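Local structure of aldehyde dehydrogenase (Burkholderia thailandensis, 5J6B) at residues Gly198-Leu201 / Ala202-Asp205; Lys312-Ala315 / Lys316-Leu320; Glu396-Ser399 / Asp400-Asp403. The protein probably oxidises aldehydes to carboxylic acids with a nicotinamide cofactor, and is held here in covalent complex with NADPH. All coordinates share one frame; numbering follows the deposited sequence.

Interaction 1. Residues Gly198-Leu201 / Ala202-Asp205; sequences GEVL and AETD
The C-terminal turn of helix 192-202 runs out here, and the backbone bonds of Leu201, Val200 and Gly198 to the residues after them record how. Ala202 N still donates to Gly198 O at 2.8 Å, four residues back, as in an alpha-helix. One step later the spacing shortens: Glu203 N bonds Val200 O at 3.0 Å and Thr204 N bonds Leu201 O at 3.2 Å, both three residues back, as in a 3-10-like turn.

Thr204 grips the Leu201 carbonyl a second time, through its hydroxyl. Thr204 OG1 donates to Leu201 O at 2.8 Å and lies in the carbonyl plane. With chi1 at 70°, OG1 sits between the backbone N and the carbonyl carbon, which turns it back toward the helix end. Water 1 lies 3.1 Å from Leu201 O and is also near Thr204 O.

In the fold this is an alpha-helix of the mainly parallel-stranded, Rossmann-like cofactor-binding domain passing into the loop that leads to strand 211-213. The Glu203 side chain runs extended along the last turn, its CG 3.5 Å from Glu199 O, with chi1 at -62° keeping it beside its own backbone N. Its carboxylate then reaches His79 and Arg83 of helix 70-86, while Glu199 pairs with Arg87. Those partners would offset the like charges of Glu199 OE1 and Glu203 OE2, which stand 5.4 Å apart. Leu201 packs its branched end on Cys80 of helix 70-86 and on Val172 and Leu176 of helix 164-178.

Interaction 2. Residues Lys312-Ala315 / Lys316-Leu320; sequences KLIA and KTRSL
Ile314 and Arg318, one turn apart on helix 303-319, run alongside each other in the same direction, whereas Leu313 and Thr317 meet on the neighbouring, buried face. The buried face is the more firmly bonded. Leu313 O takes two bonds from Thr317, one from N and one from OG1, each 2.8 Å long, and the donors arrive from opposite faces of the carbonyl plane. The hydroxyl is 37° out of that plane. It can fold back this way because chi1 of -62° sets OG1 beside the backbone N. Leu313 and Ile314 pack on Leu373 and Thr317 on Ala371 of strand 368-375, while Ile314 and Thr317 also touch Val359 and Ala360 of strand 357-360, so this side of the helix lies against the sheet.

The Ile314-Arg318 pair is looser, its side-chain contact made by a single methyl. Ile314 CG2 stands 3.4 Å above one face of the Arg318 guanidinium, displaced from the centre of the group, and comes within 3.5 Å of NH1. The arginine chain runs extended from CG to NE after passing the backbone, where its CG is 3.3 Å from Ile314 O.

Around the helix, the Lys312 and Lys316 ammonium groups reach Asp275 and Glu279 of helix 274-286. At the exposed last turn, Ser319 OG donates to Lys316 O over 2.6 Å, and Ser319 N closes the series on Ala315 O at 3.1 Å.

The chemistry divides by face: beside the sheet, the threonine hydroxyl is bonded mainly within its own helix, with a weak further bond to Tyr286, while Ile314, at the border between sheet and exposed Arg318, lays hydrocarbon against one guanidinium face.

Interaction 3. Residues Glu396-Ser399 / Asp400-Asp403; sequences ERFS and DFDD
Extended strand geometry lasts through Phe398 (phi -141°, psi 174°), bends at Ser399, and gives way after Asp400 to helical angles from Phe401 onward. Across this bend the Phe398 side chain does most of the touching. Its ring presents CD2 to Asp400 O at 3.2 Å, in an oblique approach, while the carbonyl carbon of Asp400 lies in the ring plane, at the edge. Phe398 CE2, the next ring atom, comes within 3.9 Å of Phe401 CA and 4.3 Å of Phe401 CD2, so the two phenylalanines meet obliquely through ring carbons. Chi1 of 82° puts CG of Phe398 between its backbone N and carbonyl carbon, which swings the ring toward the Asp400-Phe401 backbone. There it also meets His302 edge-to-face, Ile300 of strand 298-302 and Ala404 of the new helix; Phe401 in turn stacks on His426.

The motif at this corner is a strand-to-helix connection with an N-cap. Strand 392-398 pairs in parallel with strand 298-302, and Asp400 caps helix 401-409 by accepting from Asp403 N through OD2 at 3.0 Å. The bond uses the anti lone pair of OD2, the one directed away from the other carboxylate oxygen. Such a negative group at the start of a helix is well placed to offset the partial positive charge of its first amides.

A water also joins the residue after the strand to the first turn of the helix. Water 2 accepts from Ser399 N at 2.9 Å and donates to Asp403 OD2 at 2.7 Å. Asp403 OD2 also forms a salt bridge with Arg407, one turn further on, and the same arginine reaches Glu396 on the strand. Asp403 OD2 additionally approaches Phe398 CB, at 4.1 Å.

How the interactions relate
The three contacts come in series along the chain, each within one unbroken segment where a helix ends or begins. Interaction 1 stands apart, on the helix linking strands 182-185 and 211-213 of the six-stranded sheet; its centre is 45 Å from that of interaction 2 and 52 Å from that of interaction 3, across the chain's centre. Interactions 2 and 3 share the other side, centres 23 Å and nearest atoms about 8 Å apart. Both are tied to the eight-stranded mixed sheet: strand 298-302 pairs with strand 392-398 and leads into helix 303-319, which packs on strand 368-375. Interaction 1 thus lies in the cofactor-binding domain, interactions 2 and 3 probably in the catalytic domain, as in this family.

Interaction 1. Residues Gly198-Leu201 / Ala202-Asp205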
loop_
_atom_site.group_PDB
_atom_site.type_symbol
_atom_site.label_atom_id
_atom_site.label_comp_id
_atom_site.label_asym_id
_atom_site.label_seq_id
_atom_site.Cartn_x
_atom_site.Cartn_y
_atom_site.Cartn_z
ATOM N N GLY A 198 -32.410 3.770 -10.716
ATOM C CA GLY A 198 -32.805 2.484 -11.279
ATOM C C GLY A 198 -33.083 2.536 -12.771
ATOM O O GLY A 198 -32.673 1.646 -13.526
ATOM N N GLU A 199 -33.779 3.574 -13.225
ATOM C CA GLU A 199 -34.028 3.671 -14.657
ATOM C C GLU A 199 -32.713 3.774 -15.418
ATOM O O GLU A 199 -32.520 3.104 -16.444
ATOM C CB GLU A 199 -34.942 4.859 -14.975
ATOM C CG GLU A 199 -35.252 4.944 -16.461
ATOM C CD GLU A 199 -36.394 5.904 -16.806
ATOM O OE1 GLU A 199 -36.128 7.109 -17.001
ATOM O OE2 GLU A 199 -37.559 5.445 -16.883
ATOM N N VAL A 200 -31.782 4.581 -14.907
ATOM C CA VAL A 200 -30.492 4.739 -15.564
ATOM C C VAL A 200 -29.719 3.428 -15.528
ATOM O O VAL A 200 -29.168 2.987 -16.542
ATOM C CB VAL A 200 -29.705 5.889 -14.921
ATOM C CG1 VAL A 200 -28.257 5.891 -15.418
ATOM C CG2 VAL A 200 -30.397 7.211 -15.234
ATOM N N LEU A 201 -29.693 2.772 -14.364
ATOM C CA LEU A 201 -29.031 1.473 -14.261
ATOM C C LEU A 201 -29.651 0.433 -15.188
ATOM O O LEU A 201 -28.944 -0.464 -15.669
ATOM C CB LEU A 201 -29.092 0.963 -12.819
ATOM C CG LEU A 201 -28.045 1.471 -11.845
ATOM C CD1 LEU A 201 -28.362 0.949 -10.438
ATOM C CD2 LEU A 201 -26.664 1.029 -12.329
ATOM N N ALA A 202 -30.967 0.511 -15.433
ATOM C CA ALA A 202 -31.593 -0.472 -16.310
ATOM C C ALA A 202 -31.084 -0.377 -17.741
ATOM O O ALA A 202 -31.216 -1.347 -18.504
ATOM C CB ALA A 202 -33.119 -0.317 -16.301
ATOM N N GLU A 203 -30.519 0.766 -18.123
ATOM C CA GLU A 203 -30.022 0.957 -19.478
ATOM C C GLU A 203 -28.720 0.217 -19.743
ATOM O O GLU A 203 -28.371 0.011 -20.909
ATOM C CB GLU A 203 -29.815 2.448 -19.744
ATOM C CG GLU A 203 -31.091 3.275 -19.664
ATOM C CD GLU A 203 -30.823 4.776 -19.687
ATOM O OE1 GLU A 203 -29.647 5.186 -19.533
ATOM O OE2 GLU A 203 -31.794 5.541 -19.853
ATOM N N THR A 204 -27.998 -0.178 -18.700
ATOM C CA THR A 204 -26.670 -0.755 -18.835
ATOM C C THR A 204 -26.754 -2.254 -19.103
ATOM O O THR A 204 -27.798 -2.879 -18.941
ATOM C CB THR A 204 -25.862 -0.497 -17.572
ATOM O OG1 THR A 204 -26.387 -1.289 -16.493
ATOM C CG2 THR A 204 -25.936 0.971 -17.186
ATOM N N ASP A 205 -25.621 -2.849 -19.490
ATOM C CA ASP A 205 -25.579 -4.287 -19.741
ATOM C C ASP A 205 -25.193 -5.089 -18.492
ATOM O O ASP A 205 -24.538 -6.135 -18.598
ATOM C CB ASP A 205 -24.653 -4.603 -20.925
ATOM C CG ASP A 205 -23.214 -4.142 -20.701
ATOM O OD1 ASP A 205 -22.957 -3.390 -19.735
ATOM O OD2 ASP A 205 -22.338 -4.526 -21.509
HETATM O O HOH W 1 -29.206 -3.545 -16.233
#

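Interaction 2. Residues Lys312-Ala315 / Lys316-Leu320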
loop_
_atom_site.group_PDB
_atom_site.type_symbol
_atom_site.label_atom_id
_atom_site.label_comp_id
_atom_site.label_asym_id
_atom_site.label_seq_id
_atom_site.Cartn_x
_atom_site.Cartn_y
_atom_site.Cartn_z
ATOM N N LYS A 312 -21.627 38.078 15.575
ATOM C CA LYS A 312 -21.629 37.746 14.152
ATOM C C LYS A 312 -22.534 36.553 13.856
ATOM O O LYS A 312 -23.182 36.495 12.800
ATOM C CB LYS A 312 -20.206 37.458 13.674
ATOM C CG LYS A 312 -19.314 38.687 13.474
ATOM C CD LYS A 312 -17.815 38.253 13.438
ATOM C CE LYS A 312 -16.874 39.459 13.429
ATOM N NZ LYS A 312 -17.136 40.362 12.268
ATOM N N LEU A 313 -22.582 35.580 14.769
ATOM C CA LEU A 313 -23.368 34.375 14.515
ATOM C C LEU A 313 -24.858 34.655 14.640
ATOM O O LEU A 313 -25.661 34.152 13.843
ATOM C CB LEU A 313 -22.948 33.260 15.475
ATOM C CG LEU A 313 -23.415 31.866 15.074
ATOM C CD1 LEU A 313 -22.926 31.530 13.674
ATOM C CD2 LEU A 313 -22.920 30.851 16.076
ATOM N N ILE A 314 -25.245 35.460 15.628
ATOM C CA ILE A 314 -26.635 35.887 15.734
ATOM C C ILE A 314 -27.057 36.614 14.465
ATOM O O ILE A 314 -28.111 36.326 13.885
ATOM C CB ILE A 314 -26.835 36.760 16.986
ATOM C CG1 ILE A 314 -26.717 35.893 18.250
ATOM C CG2 ILE A 314 -28.191 37.486 16.913
ATOM C CD1 ILE A 314 -26.474 36.678 19.535
ATOM N N ALA A 315 -26.228 37.553 14.000
ATOM C CA ALA A 315 -26.576 38.291 12.790
ATOM C C ALA A 315 -26.658 37.364 11.584
ATOM O O ALA A 315 -27.591 37.464 10.775
ATOM C CB ALA A 315 -25.567 39.410 12.542
ATOM N N LYS A 316 -25.696 36.446 11.448
ATOM C CA LYS A 316 -25.719 35.517 10.319
ATOM C C LYS A 316 -26.936 34.601 10.383
ATOM O O LYS A 316 -27.587 34.350 9.361
ATOM C CB LYS A 316 -24.434 34.687 10.298
ATOM C CG LYS A 316 -24.323 33.725 9.121
ATOM C CD LYS A 316 -24.112 34.470 7.811
ATOM C CE LYS A 316 -24.077 33.502 6.637
ATOM N NZ LYS A 316 -23.971 34.214 5.338
ATOM N N THR A 317 -27.248 34.085 11.576
ATOM C CA THR A 317 -28.405 33.209 11.740
ATOM C C THR A 317 -29.693 33.938 11.378
ATOM O O THR A 317 -30.547 33.399 10.656
ATOM C CB THR A 317 -28.441 32.683 13.184
ATOM O OG1 THR A 317 -27.256 31.913 13.423
ATOM C CG2 THR A 317 -29.658 31.799 13.437
ATOM N N ARG A 318 -29.829 35.187 11.835
ATOM C CA ARG A 318 -31.011 35.985 11.513
ATOM C C ARG A 318 -31.158 36.231 10.019
ATOM O O ARG A 318 -32.283 36.344 9.525
ATOM C CB ARG A 318 -30.960 37.320 12.256
ATOM C CG ARG A 318 -31.313 37.176 13.712
ATOM C CD ARG A 318 -31.236 38.483 14.453
ATOM N NE ARG A 318 -31.787 38.315 15.790
ATOM C CZ ARG A 318 -31.458 39.065 16.834
ATOM N NH1 ARG A 318 -30.568 40.042 16.700
ATOM N NH2 ARG A 318 -32.018 38.832 18.010
ATOM N N SER A 319 -30.045 36.325 9.289
ATOM C CA SER A 319 -30.093 36.640 7.867
ATOM C C SER A 319 -30.606 35.488 7.007
ATOM O O SER A 319 -30.950 35.718 5.843
ATOM C CB SER A 319 -28.706 37.035 7.368
ATOM O OG SER A 319 -27.860 35.894 7.283
ATOM N N LEU A 320 -30.648 34.264 7.529
ATOM C CA LEU A 320 -30.948 33.099 6.700
ATOM C C LEU A 320 -32.424 33.077 6.293
ATOM O O LEU A 320 -33.317 33.093 7.146
ATOM C CB LEU A 320 -30.577 31.824 7.451
ATOM C CG LEU A 320 -29.090 31.713 7.785
ATOM C CD1 LEU A 320 -28.817 30.413 8.478
ATOM C CD2 LEU A 320 -28.258 31.831 6.520
#

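Interaction 3. Residues Glu396-Ser399 / Asp400-Asp403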
loop_
_atom_site.group_PDB
_atom_site.type_symbol
_atom_site.label_atom_id
_atom_site.label_comp_id
_atom_site.label_asym_id
_atom_site.label_seq_id
_atom_site.Cartn_x
_atom_site.Cartn_y
_atom_site.Cartn_z
ATOM N N GLU A 396 -21.761 27.375 23.404
ATOM C CA GLU A 396 -21.207 27.344 24.749
ATOM C C GLU A 396 -19.776 27.867 24.699
ATOM O O GLU A 396 -19.162 27.971 23.633
ATOM C CB GLU A 396 -21.260 25.933 25.365
ATOM C CG GLU A 396 -20.426 24.883 24.615
ATOM C CD GLU A 396 -20.621 23.473 25.163
ATOM O OE1 GLU A 396 -21.097 22.583 24.413
ATOM O OE2 GLU A 396 -20.305 23.254 26.352
ATOM N N ARG A 397 -19.256 28.182 25.879
ATOM C CA ARG A 397 -18.035 28.951 26.055
ATOM C C ARG A 397 -17.005 28.123 26.814
ATOM O O ARG A 397 -17.348 27.435 27.782
ATOM C CB ARG A 397 -18.356 30.236 26.829
ATOM C CG ARG A 397 -17.226 31.212 27.068
ATOM C CD ARG A 397 -17.782 32.377 27.887
ATOM N NE ARG A 397 -16.741 33.319 28.272
ATOM C CZ ARG A 397 -16.727 34.607 27.940
ATOM N NH1 ARG A 397 -17.716 35.134 27.218
ATOM N NH2 ARG A 397 -15.721 35.375 28.352
ATOM N N PHE A 398 -15.743 28.193 26.391
ATOM C CA PHE A 398 -14.670 27.518 27.125
ATOM C C PHE A 398 -13.429 28.399 27.139
ATOM O O PHE A 398 -13.367 29.438 26.475
ATOM C CB PHE A 398 -14.323 26.147 26.518
ATOM C CG PHE A 398 -13.390 26.223 25.327
ATOM C CD1 PHE A 398 -13.876 26.562 24.064
ATOM C CD2 PHE A 398 -12.034 25.959 25.474
ATOM C CE1 PHE A 398 -13.014 26.629 22.971
ATOM C CE2 PHE A 398 -11.163 26.034 24.394
ATOM C CZ PHE A 398 -11.644 26.363 23.144
ATOM N N SER A 399 -12.421 27.949 27.893
ATOM C CA SER A 399 -11.129 28.617 27.934
ATOM C C SER A 399 -9.986 27.600 27.903
ATOM O O SER A 399 -8.939 27.845 27.295
ATOM C CB SER A 399 -11.034 29.495 29.182
ATOM O OG SER A 399 -9.726 30.000 29.323
ATOM N N ASP A 400 -10.174 26.459 28.550
ATOM C CA ASP A 400 -9.165 25.404 28.594
ATOM C C ASP A 400 -9.378 24.419 27.446
ATOM O O ASP A 400 -10.480 23.882 27.281
ATOM C CB ASP A 400 -9.243 24.685 29.940
ATOM C CG ASP A 400 -8.196 23.618 30.084
ATOM O OD1 ASP A 400 -7.072 23.954 30.495
ATOM O OD2 ASP A 400 -8.495 22.448 29.779
ATOM N N PHE A 401 -8.324 24.166 26.653
ATOM C CA PHE A 401 -8.531 23.372 25.442
ATOM C C PHE A 401 -8.863 21.917 25.770
ATOM O O PHE A 401 -9.638 21.286 25.037
ATOM C CB PHE A 401 -7.316 23.455 24.502
ATOM C CG PHE A 401 -7.582 22.911 23.108
ATOM C CD1 PHE A 401 -7.052 21.688 22.712
ATOM C CD2 PHE A 401 -8.379 23.612 22.210
ATOM C CE1 PHE A 401 -7.291 21.180 21.439
ATOM C CE2 PHE A 401 -8.638 23.112 20.933
ATOM C CZ PHE A 401 -8.097 21.894 20.544
ATOM N N ASP A 402 -8.318 21.366 26.866
ATOM C CA ASP A 402 -8.714 20.012 27.258
ATOM C C ASP A 402 -10.185 19.952 27.655
ATOM O O ASP A 402 -10.850 18.937 27.422
ATOM C CB ASP A 402 -7.844 19.492 28.400
ATOM C CG ASP A 402 -6.486 19.015 27.921
ATOM O OD1 ASP A 402 -6.378 18.516 26.780
ATOM O OD2 ASP A 402 -5.522 19.158 28.681
ATOM N N ASP A 403 -10.701 21.017 28.268
ATOM C CA ASP A 403 -12.122 21.069 28.589
ATOM C C ASP A 403 -12.973 21.100 27.317
ATOM O O ASP A 403 -14.019 20.450 27.248
ATOM C CB ASP A 403 -12.393 22.282 29.478
ATOM C CG ASP A 403 -13.874 22.482 29.768
ATOM O OD1 ASP A 403 -14.577 21.483 30.018
ATOM O OD2 ASP A 403 -14.327 23.641 29.754
HETATM O O HOH W 2 -12.820 25.828 29.901
#